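Local coordinates for uncharacterized protein (Legionella pneumophila subsp. pneumophila, PDB 5T2X), which is of unknown function but folds as an almost wholly helical protein of the DUF5630 family, at residues A[66-76]-A[85-96]. Residues are numbered along the deposited sequence; the frame is centred on the assembly and turned at random.
Sequences ADIWRTHLQNF and EYPPLTVSQLVK
Trp-69 lays its indole against the first two turns of helix 91-111, a knob among Val-91, Ser-92, Val-95 and Lys-96, with Ser-92 CB seated over the face of the five-membered ring, 3.4 Å from its centroid and only 9° off the ring normal, a CH-pi contact. With CG anti to the carbonyl carbon the indole lies over Ser-92, and the extended Lys-96 chain brings CE to 3.5 Å from Trp-69 CH2. Val-95 CG1 meets the same ring at its edge. The polar atoms of this pair are satisfied nearby: Trp-69 NE1 bonds to the carbonyl of Cys-60, and Ser-92 OG to the carboxylate of Glu-61.

Val-91 and Val-95 carry much of the remaining apolar packing, with Leu-73 and Leu-94 adding to it. Val-91 fits as a knob among Ala-66, Trp-69, Arg-70 and Leu-73, its CG1 lying 3.8 Å from Trp-69 CB while CG2 rests on Arg-70 CG. One turn on, Val-95 drops among Trp-69, His-72, Leu-73 and Phe-76; its CG2 lies 3.7 Å from Leu-73 CB, and its CG1 comes to the edge of the Phe-76 ring. Leu-73 crosses Leu-94 at about a right angle, and Leu-73 CD1 lies 3.8 Å from Leu-94 CD2.

On the flank, Arg-70 and Glu-85 form a salt bridge. Arg-70 NE donates to Glu-85 OE2 over 2.9 Å, on the syn lone pair; the bond is bent (132°), with the oxygen somewhat out of the guanidinium plane. The aliphatic part of Glu-85 also serves, CG packing on Leu-73 CD2, which ties the loop leading into the second helix back to helix 66-76.

Helix 43-52 touches Trp-69, His-72 and Phe-76. The whole is a knobs-into-holes pairing of consecutive helices, in which the axes of segments 66-76 and 91-96 approach to 8.9 Å at 34°, within an all-alpha fold.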
# COMPACT_ATOMS: atom_id res chain seq x y z
N ALA A 66 17.24 -6.29 -9.54
CA ALA A 66 16.21 -5.26 -9.38
C ALA A 66 15.87 -4.57 -10.70
O ALA A 66 14.76 -4.05 -10.84
CB ALA A 66 16.66 -4.23 -8.35
N ASP A 67 16.80 -4.54 -11.66
CA ASP A 67 16.50 -3.93 -12.95
C ASP A 67 15.46 -4.72 -13.73
O ASP A 67 14.79 -4.15 -14.60
CB ASP A 67 17.78 -3.81 -13.78
CG ASP A 67 18.39 -5.15 -14.10
OD1 ASP A 67 19.09 -5.70 -13.23
OD2 ASP A 67 18.17 -5.65 -15.23
N ILE A 68 15.31 -6.02 -13.44
CA ILE A 68 14.25 -6.80 -14.06
C ILE A 68 12.89 -6.22 -13.70
O ILE A 68 12.00 -6.09 -14.56
CB ILE A 68 14.36 -8.28 -13.63
CG1 ILE A 68 15.70 -8.87 -14.07
CG2 ILE A 68 13.19 -9.08 -14.19
CD1 ILE A 68 15.88 -10.32 -13.66
N TRP A 69 12.71 -5.83 -12.44
CA TRP A 69 11.44 -5.28 -11.99
C TRP A 69 11.26 -3.83 -12.42
O TRP A 69 10.14 -3.41 -12.74
CB TRP A 69 11.32 -5.41 -10.47
CG TRP A 69 11.48 -6.82 -9.98
CD1 TRP A 69 12.58 -7.35 -9.36
CD2 TRP A 69 10.53 -7.88 -10.09
NE1 TRP A 69 12.36 -8.67 -9.07
CE2 TRP A 69 11.11 -9.02 -9.51
CE3 TRP A 69 9.24 -7.97 -10.62
CZ2 TRP A 69 10.44 -10.24 -9.44
CZ3 TRP A 69 8.58 -9.18 -10.55
CH2 TRP A 69 9.18 -10.30 -9.96
N ARG A 70 12.34 -3.05 -12.45
CA ARG A 70 12.23 -1.65 -12.85
C ARG A 70 11.80 -1.52 -14.30
O ARG A 70 11.08 -0.57 -14.64
CB ARG A 70 13.56 -0.93 -12.63
CG ARG A 70 13.90 -0.71 -11.17
CD ARG A 70 14.98 0.34 -11.00
NE ARG A 70 15.28 0.55 -9.59
CZ ARG A 70 16.15 -0.17 -8.89
NH1 ARG A 70 16.83 -1.14 -9.49
NH2 ARG A 70 16.35 0.09 -7.61
N THR A 71 12.23 -2.44 -15.16
CA THR A 71 11.75 -2.44 -16.54
C THR A 71 10.24 -2.61 -16.59
O THR A 71 9.55 -1.89 -17.34
CB THR A 71 12.44 -3.55 -17.33
OG1 THR A 71 13.85 -3.30 -17.37
CG2 THR A 71 11.91 -3.61 -18.76
N HIS A 72 9.69 -3.53 -15.79
CA HIS A 72 8.25 -3.69 -15.74
C HIS A 72 7.58 -2.50 -15.07
O HIS A 72 6.48 -2.09 -15.47
CB HIS A 72 7.89 -4.99 -15.01
CG HIS A 72 8.25 -6.22 -15.77
ND1 HIS A 72 7.60 -6.61 -16.92
CD2 HIS A 72 9.20 -7.17 -15.54
CE1 HIS A 72 8.13 -7.73 -17.37
NE2 HIS A 72 9.10 -8.09 -16.55
N LEU A 73 8.22 -1.93 -14.05
CA LEU A 73 7.67 -0.74 -13.40
C LEU A 73 7.58 0.42 -14.37
O LEU A 73 6.58 1.16 -14.39
CB LEU A 73 8.51 -0.36 -12.18
CG LEU A 73 8.04 0.88 -11.41
CD1 LEU A 73 6.70 0.61 -10.75
CD2 LEU A 73 9.08 1.30 -10.38
N GLN A 74 8.61 0.61 -15.20
CA GLN A 74 8.61 1.69 -16.17
C GLN A 74 7.61 1.45 -17.30
O GLN A 74 7.23 2.40 -17.99
CB GLN A 74 10.01 1.89 -16.74
CG GLN A 74 10.99 2.47 -15.72
CD GLN A 74 12.44 2.38 -16.17
OE1 GLN A 74 12.78 1.58 -17.04
NE2 GLN A 74 13.29 3.20 -15.58
N ASN A 75 7.17 0.20 -17.50
CA ASN A 75 6.13 -0.06 -18.48
C ASN A 75 4.76 0.39 -17.98
O ASN A 75 3.87 0.68 -18.79
CB ASN A 75 6.10 -1.54 -18.85
CG ASN A 75 7.22 -1.94 -19.78
OD1 ASN A 75 7.96 -2.89 -19.52
ND2 ASN A 75 7.36 -1.20 -20.88
N PHE A 76 4.57 0.45 -16.66
CA PHE A 76 3.31 0.95 -16.12
C PHE A 76 3.19 2.46 -16.23
O PHE A 76 2.08 2.99 -16.14
CB PHE A 76 3.16 0.54 -14.65
CG PHE A 76 2.84 -0.92 -14.45
CD1 PHE A 76 1.65 -1.44 -14.92
CD2 PHE A 76 3.72 -1.75 -13.78
CE1 PHE A 76 1.34 -2.78 -14.73
CE2 PHE A 76 3.42 -3.09 -13.59
CZ PHE A 76 2.23 -3.60 -14.07
N GLU A 85 9.72 4.92 -6.68
CA GLU A 85 10.13 3.95 -5.68
C GLU A 85 10.46 4.66 -4.37
O GLU A 85 10.96 5.79 -4.37
CB GLU A 85 11.34 3.15 -6.15
CG GLU A 85 11.19 2.56 -7.54
CD GLU A 85 12.46 1.88 -8.02
OE1 GLU A 85 13.14 1.24 -7.19
OE2 GLU A 85 12.77 1.99 -9.23
N TYR A 86 10.18 3.98 -3.26
CA TYR A 86 10.51 4.51 -1.94
C TYR A 86 10.50 3.37 -0.94
O TYR A 86 9.61 2.51 -1.01
CB TYR A 86 9.55 5.62 -1.50
CG TYR A 86 8.09 5.22 -1.49
CD1 TYR A 86 7.49 4.74 -0.34
CD2 TYR A 86 7.31 5.34 -2.64
CE1 TYR A 86 6.15 4.38 -0.32
CE2 TYR A 86 5.97 4.99 -2.63
CZ TYR A 86 5.40 4.51 -1.47
OH TYR A 86 4.07 4.15 -1.46
N PRO A 87 11.45 3.32 -0.01
CA PRO A 87 11.46 2.26 1.00
C PRO A 87 10.29 2.43 1.97
O PRO A 87 9.65 3.48 1.98
CB PRO A 87 12.81 2.45 1.70
CG PRO A 87 13.13 3.88 1.49
CD PRO A 87 12.59 4.23 0.14
N PRO A 88 10.00 1.41 2.80
CA PRO A 88 10.70 0.14 2.99
C PRO A 88 10.40 -0.94 1.95
O PRO A 88 11.01 -2.01 2.00
CB PRO A 88 10.23 -0.31 4.37
CG PRO A 88 8.86 0.25 4.48
CD PRO A 88 8.89 1.57 3.76
N LEU A 89 9.48 -0.68 1.03
CA LEU A 89 9.10 -1.68 0.04
C LEU A 89 10.16 -1.79 -1.05
O LEU A 89 10.76 -0.79 -1.47
CB LEU A 89 7.75 -1.34 -0.59
CG LEU A 89 6.52 -1.52 0.30
CD1 LEU A 89 5.24 -1.35 -0.51
CD2 LEU A 89 6.54 -2.87 0.99
N THR A 90 10.39 -3.02 -1.52
CA THR A 90 11.32 -3.25 -2.61
C THR A 90 10.62 -3.05 -3.95
O THR A 90 9.40 -2.92 -4.03
CB THR A 90 11.91 -4.66 -2.52
OG1 THR A 90 10.89 -5.63 -2.79
CG2 THR A 90 12.49 -4.91 -1.14
N VAL A 91 11.42 -3.02 -5.02
CA VAL A 91 10.86 -2.76 -6.34
C VAL A 91 10.00 -3.93 -6.81
O VAL A 91 9.03 -3.73 -7.56
CB VAL A 91 11.99 -2.44 -7.34
CG1 VAL A 91 12.90 -3.64 -7.54
CG2 VAL A 91 11.41 -1.97 -8.67
N SER A 92 10.31 -5.15 -6.38
CA SER A 92 9.48 -6.29 -6.77
C SER A 92 8.14 -6.25 -6.05
O SER A 92 7.10 -6.55 -6.65
CB SER A 92 10.20 -7.60 -6.49
OG SER A 92 10.23 -7.88 -5.10
N GLN A 93 8.14 -5.89 -4.77
CA GLN A 93 6.89 -5.71 -4.05
C GLN A 93 6.04 -4.62 -4.69
O GLN A 93 4.81 -4.74 -4.75
CB GLN A 93 7.17 -5.38 -2.58
CG GLN A 93 7.82 -6.51 -1.81
CD GLN A 93 8.16 -6.12 -0.39
OE1 GLN A 93 8.73 -5.06 -0.14
NE2 GLN A 93 7.79 -6.97 0.56
N LEU A 94 6.68 -3.56 -5.18
CA LEU A 94 5.94 -2.49 -5.84
C LEU A 94 5.32 -2.98 -7.14
O LEU A 94 4.15 -2.70 -7.42
CB LEU A 94 6.86 -1.30 -6.09
CG LEU A 94 6.24 -0.10 -6.81
CD1 LEU A 94 5.07 0.46 -6.03
CD2 LEU A 94 7.30 0.97 -7.06
N VAL A 95 6.09 -3.72 -7.95
CA VAL A 95 5.60 -4.17 -9.25
C VAL A 95 4.53 -5.24 -9.07
O VAL A 95 3.47 -5.20 -9.72
CB VAL A 95 6.76 -4.66 -10.12
CG1 VAL A 95 6.24 -5.32 -11.38
CG2 VAL A 95 7.69 -3.51 -10.47
N LYS A 96 4.79 -6.23 -8.21
CA LYS A 96 3.80 -7.27 -7.97
C LYS A 96 2.52 -6.68 -7.38
O LYS A 96 1.41 -7.09 -7.75
CB LYS A 96 4.36 -8.34 -7.04
CG LYS A 96 5.50 -9.16 -7.62
CD LYS A 96 6.02 -10.14 -6.58
CE LYS A 96 7.25 -10.88 -7.06
NZ LYS A 96 7.81 -11.75 -5.98